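Long-range contacts in uncharacterized protein (Deinococcus radiodurans, PDB 3GG7), which is of unknown function but binds manganese and, as a member of the TatD-type metallo-dependent hydrolases, probably hydrolyses ester bonds: residues 28-34 with 52-58; 133-137 with 159-165; 183-188 with 219-225. All blocks are in the same frame, centred on the assembly; numbering follows the deposited sequence.

The three contacts follow one another along the chain, and all lie in the TIM-barrel-type fold of the TatD family. Contact 1 (28-34 with 52-58) pairs two adjacent parallel strands in the barrel wall. Contacts 2 (133-137 with 159-165) and 3 (183-188 with 219-225) join helices outside the strands: 129-138 with 154-162, and 177-185 with 212-223. Contact 1 touches neither of the others; its centre lies about 23 Å from that of contact 2 and about 25 Å from that of contact 3. Contacts 2 and 3, with centres about 21 Å apart, meet where I161 packs on S185, M186 and P187. Contact 1 thus belongs to the metal-carrying strand wall, contacts 2 and 3 to the surrounding helices.

Contact 1: residues 28-34 with 52-58; sequences LTVLSVT and HVWTALG
T29 lays its methyl on the indole of W54: CG2 stands 3.6 Å from the centroid of the six-membered ring of W54 and nearly along the ring normal, a CH-pi contact over the face. The threonine torsion explains it, since CG2 lies opposite the backbone N while OG1 (chi1 -54°) turns the other way, to the edge of the H52 imidazole. There T29 OG1 lies in the ring plane, 3.4 Å from H52 CD2; the other end of the ring is held by E24, which bonds H52 ND1. L31 shares the W54 side of the sheet and brings CD1 to 4.2 Å from A56 CB, while V30 and V53 meet on the reverse side through their CG2 methyls. The two segments are neighbouring parallel strands of the barrel wall, joined through helix 40-44 as a beta-alpha-beta unit, and their short axes differ by 22°. Four backbone hydrogen bonds stitch them: V30 N to H52 O, W54 N to V30 O, S32 N to W54 O and A56 N to S32 O. On the V30 and V53 side, one water bridges S32 OG and T55 OG1, 2.7 Å from S32 OG. V33, beyond the strand, reaches the manganese ligands H7 and H9 with its side chain. At the C-terminal end T34 OG1 sits between its own backbone N and carbonyl carbon (chi1 49°), from where it donates to A56 O at 2.7 Å and accepts a weak bond from G58 N at 2.8 Å.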
loop_
_atom_site.group_PDB
_atom_site.type_symbol
_atom_site.label_atom_id
_atom_site.label_comp_id
_atom_site.label_asym_id
_atom_site.label_seq_id
_atom_site.Cartn_x
_atom_site.Cartn_y
_atom_site.Cartn_z
ATOM N N LEU A 28 17.170 1.487 0.828
ATOM C CA LEU A 28 15.813 1.756 1.297
ATOM C C LEU A 28 14.870 0.871 0.477
ATOM O O LEU A 28 14.802 0.997 -0.744
ATOM C CB LEU A 28 15.490 3.248 1.116
ATOM C CG LEU A 28 14.303 3.799 1.893
ATOM C CD1 LEU A 28 14.407 5.340 2.021
ATOM C CD2 LEU A 28 12.992 3.402 1.269
ATOM N N THR A 29 14.206 -0.067 1.148
ATOM C CA THR A 29 13.262 -0.963 0.510
ATOM C C THR A 29 11.949 -0.271 0.209
ATOM O O THR A 29 11.342 0.355 1.080
ATOM C CB THR A 29 12.999 -2.180 1.380
ATOM O OG1 THR A 29 14.246 -2.798 1.702
ATOM C CG2 THR A 29 12.060 -3.172 0.693
ATOM N N VAL A 30 11.508 -0.371 -1.040
ATOM C CA VAL A 30 10.269 0.250 -1.459
ATOM C C VAL A 30 9.330 -0.739 -2.130
ATOM O O VAL A 30 9.762 -1.616 -2.889
ATOM C CB VAL A 30 10.489 1.466 -2.392
ATOM C CG1 VAL A 30 11.327 2.545 -1.696
ATOM C CG2 VAL A 30 11.159 1.040 -3.712
ATOM N N LEU A 31 8.047 -0.622 -1.812
ATOM C CA LEU A 31 7.007 -1.306 -2.571
ATOM C C LEU A 31 6.526 -0.328 -3.616
ATOM O O LEU A 31 5.761 0.585 -3.361
ATOM C CB LEU A 31 5.847 -1.788 -1.685
ATOM C CG LEU A 31 4.852 -2.661 -2.434
ATOM C CD1 LEU A 31 5.459 -4.060 -2.614
ATOM C CD2 LEU A 31 3.490 -2.711 -1.683
ATOM N N SER A 32 6.977 -0.592 -4.835
ATOM C CA SER A 32 6.714 0.230 -6.008
ATOM C C SER A 32 5.375 -0.224 -6.599
ATOM O O SER A 32 5.312 -1.276 -7.255
ATOM C CB SER A 32 7.872 0.021 -6.997
ATOM O OG SER A 32 7.681 0.727 -8.221
ATOM N N VAL A 33 4.309 0.517 -6.315
ATOM C CA VAL A 33 2.963 0.127 -6.713
ATOM C C VAL A 33 2.595 0.684 -8.078
ATOM O O VAL A 33 3.161 1.712 -8.528
ATOM C CB VAL A 33 1.906 0.517 -5.644
ATOM C CG1 VAL A 33 2.182 -0.256 -4.317
ATOM C CG2 VAL A 33 1.911 2.044 -5.363
ATOM N N THR A 34 1.653 0.013 -8.743
ATOM C CA THR A 34 1.184 0.443 -10.067
ATOM C C THR A 34 -0.295 0.824 -10.023
ATOM O O THR A 34 -1.038 0.456 -9.077
ATOM C CB THR A 34 1.455 -0.633 -11.138
ATOM O OG1 THR A 34 1.005 -1.921 -10.695
ATOM C CG2 THR A 34 2.943 -0.755 -11.444
ATOM N N HIS A 52 16.281 -3.605 -3.835
ATOM C CA HIS A 52 15.400 -2.911 -2.878
ATOM C C HIS A 52 14.124 -2.417 -3.489
ATOM O O HIS A 52 13.276 -1.902 -2.759
ATOM C CB HIS A 52 16.122 -1.743 -2.240
ATOM C CG HIS A 52 17.194 -2.181 -1.295
ATOM N ND1 HIS A 52 18.477 -2.459 -1.715
ATOM C CD2 HIS A 52 17.137 -2.511 0.014
ATOM C CE1 HIS A 52 19.174 -2.896 -0.678
ATOM N NE2 HIS A 52 18.393 -2.922 0.383
ATOM N N VAL A 53 13.938 -2.577 -4.791
ATOM C CA VAL A 53 12.722 -2.114 -5.454
ATOM C C VAL A 53 11.833 -3.338 -5.708
ATOM O O VAL A 53 12.167 -4.185 -6.535
ATOM C CB VAL A 53 13.042 -1.424 -6.804
ATOM C CG1 VAL A 53 11.744 -1.016 -7.505
ATOM C CG2 VAL A 53 13.944 -0.177 -6.587
ATOM N N TRP A 54 10.726 -3.436 -4.977
ATOM C CA TRP A 54 9.809 -4.578 -5.046
ATOM C C TRP A 54 8.531 -4.086 -5.704
ATOM O O TRP A 54 7.793 -3.267 -5.134
ATOM C CB TRP A 54 9.500 -5.066 -3.628
ATOM C CG TRP A 54 10.690 -5.517 -2.815
ATOM C CD1 TRP A 54 12.002 -5.607 -3.216
ATOM C CD2 TRP A 54 10.662 -5.983 -1.450
ATOM N NE1 TRP A 54 12.771 -6.095 -2.185
ATOM C CE2 TRP A 54 11.975 -6.323 -1.093
ATOM C CE3 TRP A 54 9.641 -6.133 -0.503
ATOM C CZ2 TRP A 54 12.311 -6.796 0.180
ATOM C CZ3 TRP A 54 9.973 -6.618 0.747
ATOM C CH2 TRP A 54 11.307 -6.951 1.070
ATOM N N THR A 55 8.246 -4.588 -6.897
ATOM C CA THR A 55 7.172 -4.029 -7.718
ATOM C C THR A 55 5.860 -4.814 -7.509
ATOM O O THR A 55 5.843 -6.071 -7.478
ATOM C CB THR A 55 7.557 -4.037 -9.201
ATOM O OG1 THR A 55 8.904 -3.571 -9.378
ATOM C CG2 THR A 55 6.594 -3.172 -10.036
ATOM N N ALA A 56 4.767 -4.059 -7.357
ATOM C CA ALA A 56 3.414 -4.598 -7.118
ATOM C C ALA A 56 2.534 -4.300 -8.355
ATOM O O ALA A 56 2.724 -3.277 -9.044
ATOM C CB ALA A 56 2.807 -3.987 -5.854
ATOM N N LEU A 57 1.625 -5.235 -8.644
ATOM C CA LEU A 57 0.743 -5.245 -9.794
ATOM C C LEU A 57 -0.616 -4.745 -9.310
ATOM O O LEU A 57 -1.257 -5.359 -8.446
ATOM C CB LEU A 57 0.636 -6.656 -10.352
ATOM C CG LEU A 57 -0.295 -6.826 -11.526
ATOM C CD1 LEU A 57 0.289 -6.170 -12.748
ATOM C CD2 LEU A 57 -0.464 -8.349 -11.775
ATOM N N GLY A 58 -1.078 -3.628 -9.871
ATOM C CA GLY A 58 -2.236 -2.924 -9.331
ATOM C C GLY A 58 -3.278 -2.539 -10.349
ATOM O O GLY A 58 -3.134 -2.776 -11.557
HETATM O O HOH W 1 9.240 -0.791 -9.779
#

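Contact 2: residues 133-137 with 159-165; sequences LNCLE and RAISLGC
R159 anchors a partly buried helix-to-helix contact on the outside of the barrel, its guanidinium reaching from helix 154-162 to N134 and E137 on helix 129-138. With CG opposite the backbone N (chi1 -177°) and the chain extended as far as NE, the arginine spans the gap between the helices. NH1 and NH2 of R159 both bond N134 OD1, NH2 at 2.8 Å and in the amide plane, NH1 from above that plane. The same NH2 forms a salt bridge with E137 OE2 at 2.8 Å, and OE2 lies near the guanidinium plane although the carboxylate is turned 51° from it. A water accepts from R159 NE and donates to E137 OE2, adding a second link between the two charges. L133 CB lies over one guanidinium face, toward its NH1 side, 3.5 Å from R159 NH1. With R159 replaced by an alanine, all of these bonds go, which is likely to leave the E137 carboxylate without its cationic mate and the N134 amide freer to turn. The two helices follow successive strands of the parallel barrel, 119-124 and 143-148, and beneath these polar groups, apolar side chains of the helices and of the turn after 154-162 pack together. L133 CD2 lies 3.8 Å from A160 CB and also approaches C165 SG, which L136 CD1 meets at 3.9 Å. Strand 143-148 lines the inner side through P145 and L147. G164, of positive phi, ends helix 154-162 in a Schellman motif, and just before it L163 sets CD2 crosswise against E137 CG, 3.8 Å away.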
loop_
_atom_site.group_PDB
_atom_site.type_symbol
_atom_site.label_atom_id
_atom_site.label_comp_id
_atom_site.label_asym_id
_atom_site.label_seq_id
_atom_site.Cartn_x
_atom_site.Cartn_y
_atom_site.Cartn_z
ATOM N N LEU A 133 -13.662 -3.940 3.719
ATOM C CA LEU A 133 -13.650 -5.029 4.688
ATOM C C LEU A 133 -14.662 -6.117 4.343
ATOM O O LEU A 133 -14.372 -7.299 4.509
ATOM C CB LEU A 133 -13.868 -4.499 6.098
ATOM C CG LEU A 133 -12.760 -3.589 6.640
ATOM C CD1 LEU A 133 -13.044 -3.132 8.042
ATOM C CD2 LEU A 133 -11.429 -4.293 6.582
ATOM N N ASN A 134 -15.832 -5.743 3.837
ATOM C CA ASN A 134 -16.819 -6.746 3.387
ATOM C C ASN A 134 -16.212 -7.607 2.280
ATOM O O ASN A 134 -16.332 -8.845 2.272
ATOM C CB ASN A 134 -18.125 -6.081 2.917
ATOM C CG ASN A 134 -18.914 -5.473 4.069
ATOM O OD1 ASN A 134 -18.705 -5.834 5.211
ATOM N ND2 ASN A 134 -19.785 -4.522 3.765
ATOM N N CYS A 135 -15.489 -6.961 1.363
ATOM C CA CYS A 135 -14.857 -7.698 0.252
ATOM C C CYS A 135 -13.784 -8.642 0.754
ATOM O O CYS A 135 -13.667 -9.737 0.259
ATOM C CB CYS A 135 -14.244 -6.741 -0.798
ATOM S SG CYS A 135 -15.429 -5.775 -1.741
ATOM N N LEU A 136 -12.975 -8.190 1.702
ATOM C CA LEU A 136 -11.895 -9.012 2.234
ATOM C C LEU A 136 -12.480 -10.179 3.026
ATOM O O LEU A 136 -11.968 -11.293 2.949
ATOM C CB LEU A 136 -10.974 -8.202 3.128
ATOM C CG LEU A 136 -10.121 -7.171 2.384
ATOM C CD1 LEU A 136 -9.350 -6.309 3.368
ATOM C CD2 LEU A 136 -9.181 -7.854 1.396
ATOM N N GLU A 137 -13.531 -9.903 3.787
ATOM C CA GLU A 137 -14.183 -10.975 4.566
ATOM C C GLU A 137 -14.752 -12.050 3.640
ATOM O O GLU A 137 -14.732 -13.241 3.974
ATOM C CB GLU A 137 -15.282 -10.426 5.457
ATOM C CG GLU A 137 -15.807 -11.490 6.395
ATOM C CD GLU A 137 -16.584 -10.939 7.555
ATOM O OE1 GLU A 137 -16.772 -11.706 8.525
ATOM O OE2 GLU A 137 -17.005 -9.768 7.505
ATOM N N ARG A 159 -12.450 -3.777 13.457
ATOM C CA ARG A 159 -12.898 -4.855 12.583
ATOM C C ARG A 159 -11.792 -5.318 11.616
ATOM O O ARG A 159 -11.616 -6.518 11.380
ATOM C CB ARG A 159 -14.128 -4.433 11.772
ATOM C CG ARG A 159 -14.679 -5.520 10.902
ATOM C CD ARG A 159 -15.880 -5.076 10.060
ATOM N NE ARG A 159 -16.211 -6.117 9.107
ATOM C CZ ARG A 159 -16.796 -5.925 7.919
ATOM N NH1 ARG A 159 -17.113 -4.711 7.495
ATOM N NH2 ARG A 159 -17.024 -6.966 7.152
ATOM N N ALA A 160 -11.088 -4.363 11.019
ATOM C CA ALA A 160 -9.984 -4.721 10.137
ATOM C C ALA A 160 -8.938 -5.583 10.852
ATOM O O ALA A 160 -8.456 -6.574 10.313
ATOM C CB ALA A 160 -9.351 -3.454 9.606
ATOM N N ILE A 161 -8.594 -5.182 12.072
ATOM C CA ILE A 161 -7.633 -5.959 12.861
ATOM C C ILE A 161 -8.141 -7.394 13.027
ATOM O O ILE A 161 -7.420 -8.362 12.771
ATOM C CB ILE A 161 -7.381 -5.301 14.204
ATOM C CG1 ILE A 161 -6.633 -3.981 14.024
ATOM C CG2 ILE A 161 -6.564 -6.248 15.111
ATOM C CD1 ILE A 161 -6.762 -3.035 15.193
ATOM N N SER A 162 -9.415 -7.517 13.390
ATOM C CA SER A 162 -10.066 -8.827 13.551
ATOM C C SER A 162 -10.054 -9.708 12.295
ATOM O O SER A 162 -10.008 -10.941 12.383
ATOM C CB SER A 162 -11.505 -8.609 14.053
ATOM O OG SER A 162 -12.404 -8.342 12.979
ATOM N N LEU A 163 -10.095 -9.074 11.121
ATOM C CA LEU A 163 -10.033 -9.751 9.836
ATOM C C LEU A 163 -8.599 -10.073 9.367
ATOM O O LEU A 163 -8.402 -10.604 8.262
ATOM C CB LEU A 163 -10.736 -8.906 8.761
ATOM C CG LEU A 163 -12.264 -8.891 8.897
ATOM C CD1 LEU A 163 -12.856 -7.762 8.064
ATOM C CD2 LEU A 163 -12.857 -10.237 8.491
ATOM N N GLY A 164 -7.609 -9.750 10.185
ATOM C CA GLY A 164 -6.216 -10.062 9.865
ATOM C C GLY A 164 -5.515 -9.034 8.992
ATOM O O GLY A 164 -4.493 -9.355 8.347
ATOM N N CYS A 165 -6.032 -7.803 8.962
ATOM C CA CYS A 165 -5.380 -6.749 8.176
ATOM C C CYS A 165 -4.113 -6.285 8.845
ATOM O O CYS A 165 -3.989 -6.293 10.090
ATOM C CB CYS A 165 -6.284 -5.539 7.978
ATOM S SG CYS A 165 -7.709 -5.826 6.920
HETATM O O HOH W 2 -16.099 -8.723 10.251
#

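Contact 3: residues 183-188 with 219-225; sequences IRSMPR and LSKIWQI
L219 and I183 open a contact between helices 212-223 and 177-185 on the outer layer of the TIM-barrel-type fold, with L219 CD2 3.7 Å from I183 CG2 and the two side chains crossing at about a right angle. The same CD2 of L219 also lies beneath the indole of W223, on the face away from R188. One turn on, I222 adds two apolar touches: its CD1 is 3.9 Å from I183 CD1, while its CG2 meets the aliphatic R184 CG. Both I183 and I222 also pack on V174 of helix 171-174. The carbonyl of I222 is joined to R184 NE through a water that donates to the oxygen and accepts from the arginine. W223 comes next and carries the largest share on its own segment. The R188 guanidinium lies flat on W223, displaced toward CB, the planes only 18° apart and the centres 4.0 Å apart; its cation-pi contact to the five-membered ring is off-centre, and R188 CD adds a CH-pi contact, 3.7 Å from that ring's centroid. With CG opposite the carbonyl carbon (chi1 -67°) and the chain extended to NE, R188 runs from CG near CE2 and CZ2, past CD over the five-membered ring, to the guanidinium over W223 CB. R188 NH2 also donates a weak bond to W223 O at 3.1 Å. Another water accepts from W223 NE1 and donates to the oxygens of I183 and M186, satisfying the indole N-H. Past Q224, whose positive phi breaks the helix, I225 packs on V230 and I233 of helix 227-243 and leaves its CG2 4.0 Å from R188 NH1.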
loop_
_atom_site.group_PDB
_atom_site.type_symbol
_atom_site.label_atom_id
_atom_site.label_comp_id
_atom_site.label_asym_id
_atom_site.label_seq_id
_atom_site.Cartn_x
_atom_site.Cartn_y
_atom_site.Cartn_z
ATOM N N ILE A 183 -3.304 4.689 15.108
ATOM C CA ILE A 183 -2.048 3.941 15.314
ATOM C C ILE A 183 -1.989 3.259 16.687
ATOM O O ILE A 183 -1.596 2.102 16.791
ATOM C CB ILE A 183 -0.826 4.868 15.075
ATOM C CG1 ILE A 183 -0.729 5.253 13.579
ATOM C CG2 ILE A 183 0.477 4.202 15.576
ATOM C CD1 ILE A 183 0.275 6.368 13.261
ATOM N N ARG A 184 -2.448 3.950 17.736
ATOM C CA ARG A 184 -2.462 3.345 19.076
ATOM C C ARG A 184 -3.317 2.069 19.200
ATOM O O ARG A 184 -3.019 1.199 20.035
ATOM C CB ARG A 184 -2.876 4.367 20.140
ATOM C CG ARG A 184 -1.839 5.429 20.356
ATOM C CD ARG A 184 -2.136 6.269 21.571
ATOM N NE ARG A 184 -1.602 7.610 21.362
ATOM C CZ ARG A 184 -2.294 8.641 20.889
ATOM N NH1 ARG A 184 -3.591 8.540 20.600
ATOM N NH2 ARG A 184 -1.682 9.800 20.727
ATOM N N SER A 185 -4.351 1.932 18.367
ATOM C CA SER A 185 -5.167 0.713 18.341
ATOM C C SER A 185 -4.600 -0.459 17.510
ATOM O O SER A 185 -5.069 -1.605 17.615
ATOM C CB SER A 185 -6.585 1.052 17.882
ATOM O OG SER A 185 -7.198 1.860 18.866
ATOM N N MET A 186 -3.561 -0.182 16.728
ATOM C CA MET A 186 -2.977 -1.182 15.846
ATOM C C MET A 186 -1.969 -2.045 16.602
ATOM O O MET A 186 -1.137 -1.510 17.343
ATOM C CB MET A 186 -2.247 -0.480 14.681
ATOM C CG MET A 186 -3.127 0.337 13.747
ATOM S SD MET A 186 -2.146 1.225 12.468
ATOM C CE MET A 186 -3.425 2.140 11.646
ATOM N N PRO A 187 -2.022 -3.380 16.410
ATOM C CA PRO A 187 -0.953 -4.206 16.952
ATOM C C PRO A 187 0.374 -3.807 16.305
ATOM O O PRO A 187 0.450 -3.654 15.070
ATOM C CB PRO A 187 -1.360 -5.638 16.586
ATOM C CG PRO A 187 -2.529 -5.513 15.708
ATOM C CD PRO A 187 -3.035 -4.163 15.689
ATOM N N ARG A 188 1.411 -3.629 17.117
ATOM C CA ARG A 188 2.684 -3.131 16.593
ATOM C C ARG A 188 3.322 -4.100 15.631
ATOM O O ARG A 188 4.112 -3.666 14.789
ATOM C CB ARG A 188 3.671 -2.801 17.721
ATOM C CG ARG A 188 3.223 -1.632 18.555
ATOM C CD ARG A 188 4.270 -1.217 19.553
ATOM N NE ARG A 188 3.776 -0.173 20.449
ATOM C CZ ARG A 188 4.470 0.310 21.478
ATOM N NH1 ARG A 188 5.685 -0.162 21.764
ATOM N NH2 ARG A 188 3.947 1.275 22.222
ATOM N N LEU A 219 6.439 7.480 14.784
ATOM C CA LEU A 219 6.117 6.268 15.526
ATOM C C LEU A 219 6.930 6.150 16.821
ATOM O O LEU A 219 6.437 5.612 17.816
ATOM C CB LEU A 219 6.360 5.023 14.667
ATOM C CG LEU A 219 5.307 4.699 13.605
ATOM C CD1 LEU A 219 5.788 3.501 12.731
ATOM C CD2 LEU A 219 3.947 4.409 14.247
ATOM N N SER A 220 8.181 6.599 16.795
ATOM C CA SER A 220 9.024 6.624 18.004
ATOM C C SER A 220 8.307 7.402 19.116
ATOM O O SER A 220 8.289 6.977 20.277
ATOM C CB SER A 220 10.391 7.262 17.689
ATOM O OG SER A 220 11.185 7.433 18.854
ATOM N N LYS A 221 7.702 8.526 18.748
ATOM C CA LYS A 221 6.994 9.383 19.706
ATOM C C LYS A 221 5.698 8.747 20.198
ATOM O O LYS A 221 5.398 8.758 21.404
ATOM C CB LYS A 221 6.678 10.735 19.069
ATOM C CG LYS A 221 7.880 11.598 18.752
ATOM C CD LYS A 221 7.421 12.909 18.111
ATOM C CE LYS A 221 8.582 13.846 17.782
ATOM N NZ LYS A 221 8.245 15.287 18.041
ATOM N N ILE A 222 4.915 8.205 19.267
ATOM C CA ILE A 222 3.643 7.586 19.602
ATOM C C ILE A 222 3.832 6.319 20.432
ATOM O O ILE A 222 3.119 6.113 21.419
ATOM C CB ILE A 222 2.815 7.272 18.332
ATOM C CG1 ILE A 222 2.424 8.567 17.628
ATOM C CG2 ILE A 222 1.559 6.514 18.694
ATOM C CD1 ILE A 222 1.919 8.382 16.208
ATOM N N TRP A 223 4.789 5.475 20.049
ATOM C CA TRP A 223 5.047 4.229 20.761
ATOM C C TRP A 223 5.915 4.443 22.001
ATOM O O TRP A 223 6.001 3.566 22.859
ATOM C CB TRP A 223 5.743 3.226 19.845
ATOM C CG TRP A 223 4.872 2.627 18.759
ATOM C CD1 TRP A 223 3.517 2.726 18.615
ATOM C CD2 TRP A 223 5.328 1.802 17.682
ATOM N NE1 TRP A 223 3.105 2.022 17.500
ATOM C CE2 TRP A 223 4.201 1.445 16.918
ATOM C CE3 TRP A 223 6.582 1.338 17.289
ATOM C CZ2 TRP A 223 4.296 0.639 15.788
ATOM C CZ3 TRP A 223 6.672 0.536 16.158
ATOM C CH2 TRP A 223 5.534 0.189 15.431
ATOM N N GLN A 224 6.563 5.603 22.065
ATOM C CA GLN A 224 7.538 5.934 23.113
ATOM C C GLN A 224 8.690 4.926 23.201
ATOM O O GLN A 224 9.059 4.453 24.280
ATOM C CB GLN A 224 6.829 6.171 24.459
ATOM C CG GLN A 224 5.895 7.386 24.395
ATOM C CD GLN A 224 5.121 7.654 25.685
ATOM O OE1 GLN A 224 4.326 6.830 26.140
ATOM N NE2 GLN A 224 5.334 8.821 26.252
ATOM N N ILE A 225 9.260 4.597 22.039
ATOM C CA ILE A 225 10.503 3.824 21.959
ATOM C C ILE A 225 11.473 4.547 21.000
ATOM O O ILE A 225 11.050 5.408 20.226
ATOM C CB ILE A 225 10.275 2.355 21.528
ATOM C CG1 ILE A 225 9.871 2.251 20.052
ATOM C CG2 ILE A 225 9.217 1.693 22.417
ATOM C CD1 ILE A 225 9.621 0.822 19.592
HETATM O O HOH W 3 0.729 0.619 16.786
HETATM O O HOH W 4 1.005 7.991 22.202
#